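LPXTG-motif cell wall anchor domain protein (Mobiluncus mulieris, PDB 5U5O) probably serves as a giant cell-wall-attached bacterial adhesin, represented here by a two-domain piece with Ig-like folds and intramolecular cross-links. Local coordinates at residues T32-N37 and M76-T81; E82-K87 and V92-T97; V255-Q260 and V282-E287. One frame throughout, in Å; residues are numbered along the deposited sequence. Where two conformers were deposited one is given.

Overall arrangement
Contacts 1 and 2 lie near one end of the chain, in the T-Q ester bond domain, their centres about 5 Å apart; contact 3 belongs to the DUF5979 domain, about 58 Å from either between centres. The first two share an antiparallel sheet, where strand 94-104 runs between strands 26-36 and 77-78, and helix 82-88 follows the last of these. Contact 1 lies at the surface, one arginine meeting backbone and water. Contact 2 is buried and sets a helix-borne glutamate and valines together; the Arg-34 to Glu-84 salt bridge couples them. Contact 3 is partly buried and purely apolar, valine against valine, between the chain leading into one sheet and a strand of the other.

Contact 1: residues T32-N37 and M76-T81; sequences TVRLYN and MAKPAT
The backbones of Arg-34 and Lys-78 stay 8.8 Å apart at their CA atoms, because strand 94-104 runs between strands 26-36 and 77-78 in the antiparallel sheet of this Ig-like domain. The gap is bridged by one long side chain. Arg-34 bends at chi2 (-86°) and again at chi3, carrying its guanidinium over Val-94 of the intervening strand to the chain beyond. There NH2 gives a hydrogen bond of 3.0 Å to Pro-79 O, with the oxygen lying at the guanidinium edge close to its plane, whereas the donor is tilted 31° from the plane of the carbonyl. A water closes a small ring beside this bond, accepting from Arg-34 NH1 at 3.0 Å and donating to Pro-79 O at the same distance. Pro-79 O is thus held by two donors, and the guanidinium is gripped through both terminal nitrogens, which should limit its rotation.

Two carboxylates also reach the guanidinium, Glu-84 at NH2 and Glu-96 at NH1, both by salt bridges, so the positive charge is probably well balanced. Lys-78 crosses the arginine at about a right angle and touches it with its first carbon, CB lying 3.7 Å from Arg-34 NH1 in an oblique approach; its amine turns back to make a weak hydrogen bond with Ala-77 O. Farther along, the loop passes the guanidinium tip into Thr-81, the N-cap of helix 82-88, whose methyl CG2 comes to 3.9 Å from Arg-34 NH2.

Contact 2: residues E82-K87 and V92-T97; sequences EVEKTK and VKVYET
Glu-84 OE1, which touches Val-94, is gripped by two donors, Arg-34 NH2 and the backbone N of Thr-81. The second bond is half of a capping box at the start of helix 82-88, for the hydroxyl of Thr-81 caps the backbone N of Glu-84 in return. The other carboxylate oxygen, OE2, is hydrogen-bonded to Tyr-36 OH, so this buried group has partners at both oxygens.

The glutamate leaves the helix as an extended chain (chi2 164°) and crosses Val-94 at about a right angle, bringing OE1 to 3.8 Å from the valine's CG2. Val-92, in the loop that leads into strand 94-104, packs against the backbone of Glu-84 and the side chain of Lys-85. Its CG1, set between the backbone N and the carbonyl carbon (chi1 66°), lies 4.2 Å from Glu-84 O and equally far from Lys-85 CG. Methyls of the strand residue Val-94 and of Val-92 in the loop before it thus pack against helix 82-88. On the helix itself, Lys-85 NZ makes a salt bridge with Glu-82, meeting OE2 on its syn side at 2.8 Å, while Thr-86 OG1 and Thr-86 N reach Glu-82 O from opposite faces of its carbonyl plane.

Contact 3: residues V255-Q260 and V282-E287; sequences VTVDSQ and VEVTAE
Two valine pairs make this contact, each through a single methyl-to-methyl approach. Val-255 CG1 meets Val-282 CG1 at 4.1 Å, and Val-257 CG2 meets Val-284 CG2 at the same distance; in each pair the side chains cross at a slant. The methyls used differ. In the first pair both are the branches anti to the backbone N (chi1 172° for Val-255 and Val-282), whereas in the second both are the branches anti to the carbonyl carbon. The CA atoms lie 7.4 Å apart for Val-255 and Val-282 and 8.1 Å for Val-257 and Val-284, a separation spanned by side chains alone.

Around the pairs, Val-267 touches both Val-255 and Val-282, Phe-249 and Ala-251 cover Val-257, and Leu-171 packs against Val-282 and Val-284. Farther out, Asp-258 pairs through its backbone with Val-266 on the adjoining strand. Its carboxylate receives Gln-260 NE2, which meets OD2 on the syn side at 3.1 Å, close to the corner where the chain turns. The residues leading into an edge strand of the five-stranded antiparallel sheet thus lay their valines on strand 281-291 of the other sheet, consistent with the apolar interior of a beta sandwich such as an Ig-like domain.

Contact 1: residues T32-N37 and M76-T81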
# COMPACT_ATOMS: atom_id res chain seq x y z
N THR A 32 10.49 -8.55 16.91
CA THR A 32 10.71 -9.52 17.99
C THR A 32 11.88 -10.42 17.58
O THR A 32 11.79 -11.12 16.58
CB THR A 32 9.45 -10.33 18.30
OG1 THR A 32 8.42 -9.44 18.71
CG2 THR A 32 9.66 -11.31 19.42
N VAL A 33 12.95 -10.32 18.34
CA VAL A 33 14.22 -11.00 18.03
C VAL A 33 14.36 -12.29 18.82
O VAL A 33 14.16 -12.33 20.02
CB VAL A 33 15.39 -10.05 18.31
CG1 VAL A 33 16.70 -10.73 17.92
CG2 VAL A 33 15.20 -8.71 17.57
N ARG A 34 14.66 -13.36 18.09
CA ARG A 34 14.80 -14.71 18.65
C ARG A 34 16.27 -15.13 18.53
O ARG A 34 16.80 -15.20 17.42
CB ARG A 34 13.89 -15.67 17.88
CG ARG A 34 12.44 -15.21 17.73
CD ARG A 34 11.60 -15.62 18.91
NE ARG A 34 11.29 -17.07 18.91
CZ ARG A 34 10.52 -17.69 19.80
NH1 ARG A 34 9.94 -16.98 20.77
NH2 ARG A 34 10.29 -19.00 19.74
N LEU A 35 16.90 -15.32 19.68
CA LEU A 35 18.31 -15.70 19.73
C LEU A 35 18.42 -17.18 20.03
O LEU A 35 17.85 -17.68 20.99
CB LEU A 35 19.04 -14.93 20.80
CG LEU A 35 18.95 -13.40 20.70
CD1 LEU A 35 19.68 -12.73 21.85
CD2 LEU A 35 19.46 -12.86 19.37
N TYR A 36 19.17 -17.90 19.17
CA TYR A 36 19.23 -19.39 19.18
C TYR A 36 20.58 -19.87 19.68
O TYR A 36 21.59 -19.45 19.15
CB TYR A 36 18.99 -19.94 17.78
CG TYR A 36 17.74 -19.42 17.13
CD1 TYR A 36 16.51 -19.52 17.77
CD2 TYR A 36 17.79 -18.85 15.89
CE1 TYR A 36 15.36 -19.05 17.18
CE2 TYR A 36 16.63 -18.34 15.29
CZ TYR A 36 15.43 -18.48 15.94
OH TYR A 36 14.27 -17.97 15.36
N ASN A 37 20.54 -20.62 20.78
CA ASN A 37 21.77 -21.31 21.27
C ASN A 37 22.87 -20.31 21.59
O ASN A 37 24.06 -20.58 21.37
CB ASN A 37 22.24 -22.42 20.30
CG ASN A 37 21.29 -23.58 20.32
OD1 ASN A 37 20.57 -23.81 21.28
ND2 ASN A 37 21.37 -24.39 19.27
N MET A 76 14.69 -14.67 29.72
CA MET A 76 14.36 -14.41 28.32
C MET A 76 13.94 -15.64 27.52
O MET A 76 13.52 -15.52 26.39
CB MET A 76 15.51 -13.73 27.60
CG MET A 76 15.87 -12.36 28.15
SD MET A 76 17.49 -11.91 27.51
CE MET A 76 17.66 -10.29 28.23
N ALA A 77 14.09 -16.82 28.12
CA ALA A 77 13.86 -18.06 27.40
C ALA A 77 12.38 -18.19 27.01
O ALA A 77 11.49 -17.89 27.80
CB ALA A 77 14.27 -19.25 28.24
N LYS A 78 12.14 -18.60 25.77
CA LYS A 78 10.79 -18.88 25.29
C LYS A 78 10.77 -20.21 24.55
O LYS A 78 11.78 -20.64 24.01
CB LYS A 78 10.31 -17.78 24.35
CG LYS A 78 10.25 -16.39 24.98
CD LYS A 78 9.20 -16.33 26.08
CE LYS A 78 9.21 -14.99 26.81
NZ LYS A 78 10.36 -14.77 27.75
N PRO A 79 9.62 -20.89 24.52
CA PRO A 79 9.54 -22.14 23.77
C PRO A 79 9.80 -21.96 22.28
O PRO A 79 9.31 -21.03 21.65
CB PRO A 79 8.09 -22.60 23.99
CG PRO A 79 7.64 -21.87 25.19
CD PRO A 79 8.32 -20.54 25.12
N ALA A 80 10.59 -22.89 21.73
CA ALA A 80 10.89 -22.86 20.33
C ALA A 80 9.67 -23.19 19.50
O ALA A 80 8.84 -24.01 19.89
CB ALA A 80 11.99 -23.85 20.01
N THR A 81 9.57 -22.56 18.35
CA THR A 81 8.54 -22.92 17.37
C THR A 81 8.98 -24.18 16.63
O THR A 81 10.15 -24.55 16.64
CB THR A 81 8.34 -21.83 16.32
OG1 THR A 81 9.50 -21.72 15.49
CG2 THR A 81 8.00 -20.50 16.97
O HOH W 1 7.81 -18.53 22.10

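Contact 2: residues E82-K87 and V92-T97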
# COMPACT_ATOMS: atom_id res chain seq x y z
N GLU A 82 8.02 -24.79 15.93
CA GLU A 82 8.31 -25.99 15.16
C GLU A 82 9.28 -25.67 14.04
O GLU A 82 10.18 -26.48 13.77
CB GLU A 82 7.03 -26.63 14.61
CG GLU A 82 6.03 -27.06 15.69
CD GLU A 82 6.64 -27.93 16.77
OE1 GLU A 82 7.21 -28.99 16.43
OE2 GLU A 82 6.54 -27.55 17.97
N VAL A 83 9.15 -24.51 13.41
CA VAL A 83 10.10 -24.07 12.38
C VAL A 83 11.53 -23.94 12.93
O VAL A 83 12.49 -24.41 12.33
CB VAL A 83 9.61 -22.76 11.70
CG1 VAL A 83 10.72 -22.04 10.94
CG2 VAL A 83 8.43 -23.06 10.78
N GLU A 84 11.66 -23.33 14.10
CA GLU A 84 12.94 -23.21 14.76
C GLU A 84 13.55 -24.58 15.08
O GLU A 84 14.75 -24.81 14.86
CB GLU A 84 12.81 -22.38 16.03
CG GLU A 84 12.60 -20.90 15.71
CD GLU A 84 12.09 -20.05 16.87
OE1 GLU A 84 11.64 -20.63 17.87
OE2 GLU A 84 12.15 -18.78 16.75
N LYS A 85 12.74 -25.48 15.63
CA LYS A 85 13.24 -26.84 15.94
C LYS A 85 13.64 -27.61 14.69
O LYS A 85 14.67 -28.34 14.69
CB LYS A 85 12.22 -27.63 16.76
CG LYS A 85 12.06 -27.06 18.16
CD LYS A 85 11.07 -27.81 19.02
CE LYS A 85 9.65 -27.68 18.54
NZ LYS A 85 8.73 -28.18 19.60
N THR A 86 12.89 -27.45 13.61
CA THR A 86 13.24 -28.10 12.34
C THR A 86 14.63 -27.67 11.84
O THR A 86 15.41 -28.52 11.39
CB THR A 86 12.16 -27.80 11.29
OG1 THR A 86 10.93 -28.41 11.70
CG2 THR A 86 12.54 -28.33 9.93
N LYS A 87 14.91 -26.38 11.94
CA LYS A 87 16.18 -25.81 11.47
C LYS A 87 17.36 -26.09 12.41
O LYS A 87 18.42 -26.50 11.95
CB LYS A 87 16.04 -24.29 11.28
CG LYS A 87 15.19 -23.86 10.09
CD LYS A 87 14.83 -22.38 10.19
CE LYS A 87 13.93 -21.87 9.07
NZ LYS A 87 14.63 -21.84 7.75
N VAL A 92 16.96 -26.82 20.57
CA VAL A 92 17.37 -25.42 20.47
C VAL A 92 16.87 -24.59 21.65
O VAL A 92 15.73 -24.73 22.06
CB VAL A 92 16.96 -24.80 19.12
CG1 VAL A 92 15.45 -24.69 18.96
CG2 VAL A 92 17.61 -23.44 18.91
N LYS A 93 17.76 -23.77 22.19
CA LYS A 93 17.44 -22.87 23.28
C LYS A 93 17.19 -21.50 22.65
O LYS A 93 18.04 -20.94 21.99
CB LYS A 93 18.55 -22.81 24.32
CG LYS A 93 18.68 -24.14 25.06
CD LYS A 93 19.83 -24.14 26.06
CE LYS A 93 20.11 -25.53 26.61
NZ LYS A 93 19.04 -26.02 27.51
N VAL A 94 15.99 -20.96 22.90
CA VAL A 94 15.52 -19.68 22.29
C VAL A 94 15.34 -18.63 23.37
O VAL A 94 14.73 -18.91 24.38
CB VAL A 94 14.22 -19.87 21.51
CG1 VAL A 94 13.86 -18.58 20.77
CG2 VAL A 94 14.31 -21.03 20.54
N TYR A 95 16.00 -17.51 23.15
CA TYR A 95 15.88 -16.35 24.04
C TYR A 95 15.32 -15.18 23.24
O TYR A 95 15.82 -14.86 22.17
CB TYR A 95 17.22 -15.98 24.62
CG TYR A 95 17.84 -17.11 25.41
CD1 TYR A 95 18.56 -18.13 24.78
CD2 TYR A 95 17.69 -17.18 26.79
CE1 TYR A 95 19.12 -19.16 25.51
CE2 TYR A 95 18.27 -18.23 27.52
CZ TYR A 95 18.98 -19.21 26.87
OH TYR A 95 19.52 -20.24 27.60
N GLU A 96 14.30 -14.51 23.79
CA GLU A 96 13.56 -13.48 23.05
C GLU A 96 13.78 -12.10 23.62
O GLU A 96 13.80 -11.91 24.83
CB GLU A 96 12.09 -13.84 23.05
CG GLU A 96 11.25 -12.95 22.15
CD GLU A 96 9.81 -13.38 22.11
OE1 GLU A 96 9.45 -14.26 21.30
OE2 GLU A 96 8.98 -12.78 22.83
N THR A 97 13.98 -11.15 22.72
CA THR A 97 13.96 -9.73 23.08
C THR A 97 13.29 -8.99 21.93
O THR A 97 12.72 -9.62 21.05
CB THR A 97 15.38 -9.22 23.38
OG1 THR A 97 15.30 -7.88 23.89
CG2 THR A 97 16.28 -9.26 22.17

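Contact 3: residues V255-Q260 and V282-E287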
# COMPACT_ATOMS: atom_id res chain seq x y z
N VAL A 255 -17.52 17.53 -4.66
CA VAL A 255 -16.39 17.17 -5.50
C VAL A 255 -16.50 17.95 -6.81
O VAL A 255 -17.53 17.93 -7.47
CB VAL A 255 -16.38 15.65 -5.78
CG1 VAL A 255 -15.31 15.28 -6.81
CG2 VAL A 255 -16.18 14.89 -4.48
N THR A 256 -15.42 18.62 -7.21
CA THR A 256 -15.40 19.33 -8.48
C THR A 256 -15.20 18.36 -9.63
O THR A 256 -14.45 17.36 -9.53
CB THR A 256 -14.30 20.42 -8.57
OG1 THR A 256 -13.01 19.79 -8.47
CG2 THR A 256 -14.44 21.49 -7.50
N VAL A 257 -15.86 18.65 -10.74
CA VAL A 257 -15.67 17.90 -11.99
C VAL A 257 -15.41 18.93 -13.06
O VAL A 257 -16.18 19.88 -13.21
CB VAL A 257 -16.91 17.09 -12.35
CG1 VAL A 257 -16.69 16.29 -13.63
CG2 VAL A 257 -17.28 16.18 -11.21
N ASP A 258 -14.32 18.76 -13.79
CA ASP A 258 -13.95 19.68 -14.85
C ASP A 258 -14.29 19.08 -16.18
O ASP A 258 -14.06 17.91 -16.40
CB ASP A 258 -12.46 20.02 -14.80
CG ASP A 258 -12.14 21.26 -15.60
OD1 ASP A 258 -12.87 22.26 -15.48
OD2 ASP A 258 -11.15 21.27 -16.34
N SER A 259 -14.82 19.90 -17.08
CA SER A 259 -15.11 19.48 -18.44
C SER A 259 -14.66 20.56 -19.42
O SER A 259 -15.27 21.61 -19.50
CB SER A 259 -16.61 19.24 -18.63
OG SER A 259 -16.89 18.84 -19.96
N GLN A 260 -13.58 20.29 -20.13
CA GLN A 260 -13.02 21.22 -21.11
C GLN A 260 -13.48 20.98 -22.53
O GLN A 260 -13.25 21.82 -23.39
CB GLN A 260 -11.48 21.16 -21.06
CG GLN A 260 -10.91 21.71 -19.77
CD GLN A 260 -11.23 23.19 -19.58
OE1 GLN A 260 -11.05 23.98 -20.51
NE2 GLN A 260 -11.70 23.56 -18.40
N VAL A 282 -16.44 8.68 -5.08
CA VAL A 282 -16.97 9.80 -5.83
C VAL A 282 -18.16 9.32 -6.64
O VAL A 282 -18.13 8.19 -7.17
CB VAL A 282 -15.85 10.38 -6.74
CG1 VAL A 282 -16.38 11.42 -7.71
CG2 VAL A 282 -14.70 10.92 -5.90
N GLU A 283 -19.19 10.18 -6.75
CA GLU A 283 -20.35 9.86 -7.56
C GLU A 283 -20.62 10.99 -8.55
O GLU A 283 -20.91 12.13 -8.13
CB GLU A 283 -21.57 9.63 -6.68
CG GLU A 283 -21.37 8.61 -5.57
CD GLU A 283 -22.47 8.66 -4.54
OE1 GLU A 283 -23.60 8.22 -4.86
OE2 GLU A 283 -22.22 9.15 -3.43
N VAL A 284 -20.53 10.69 -9.84
CA VAL A 284 -20.73 11.67 -10.91
C VAL A 284 -22.00 11.35 -11.66
O VAL A 284 -22.34 10.17 -11.87
CB VAL A 284 -19.51 11.67 -11.86
CG1 VAL A 284 -19.75 12.49 -13.12
CG2 VAL A 284 -18.26 12.17 -11.15
N THR A 285 -22.74 12.38 -12.07
CA THR A 285 -23.85 12.22 -12.98
C THR A 285 -23.52 12.92 -14.28
O THR A 285 -23.06 14.08 -14.25
CB THR A 285 -25.14 12.78 -12.36
OG1 THR A 285 -25.45 12.00 -11.20
CG2 THR A 285 -26.33 12.71 -13.33
N ALA A 286 -23.75 12.22 -15.40
CA ALA A 286 -23.64 12.81 -16.72
C ALA A 286 -25.05 13.01 -17.23
O ALA A 286 -25.76 12.04 -17.46
CB ALA A 286 -22.88 11.89 -17.64
N GLU A 287 -25.49 14.28 -17.36
CA GLU A 287 -26.79 14.60 -17.93
C GLU A 287 -26.62 14.86 -19.40
O GLU A 287 -25.88 15.73 -19.79
CB GLU A 287 -27.42 15.83 -17.28
CG GLU A 287 -28.77 16.22 -17.91
CD GLU A 287 -29.31 17.53 -17.44
OE1 GLU A 287 -29.03 17.90 -16.31
OE2 GLU A 287 -30.03 18.18 -18.23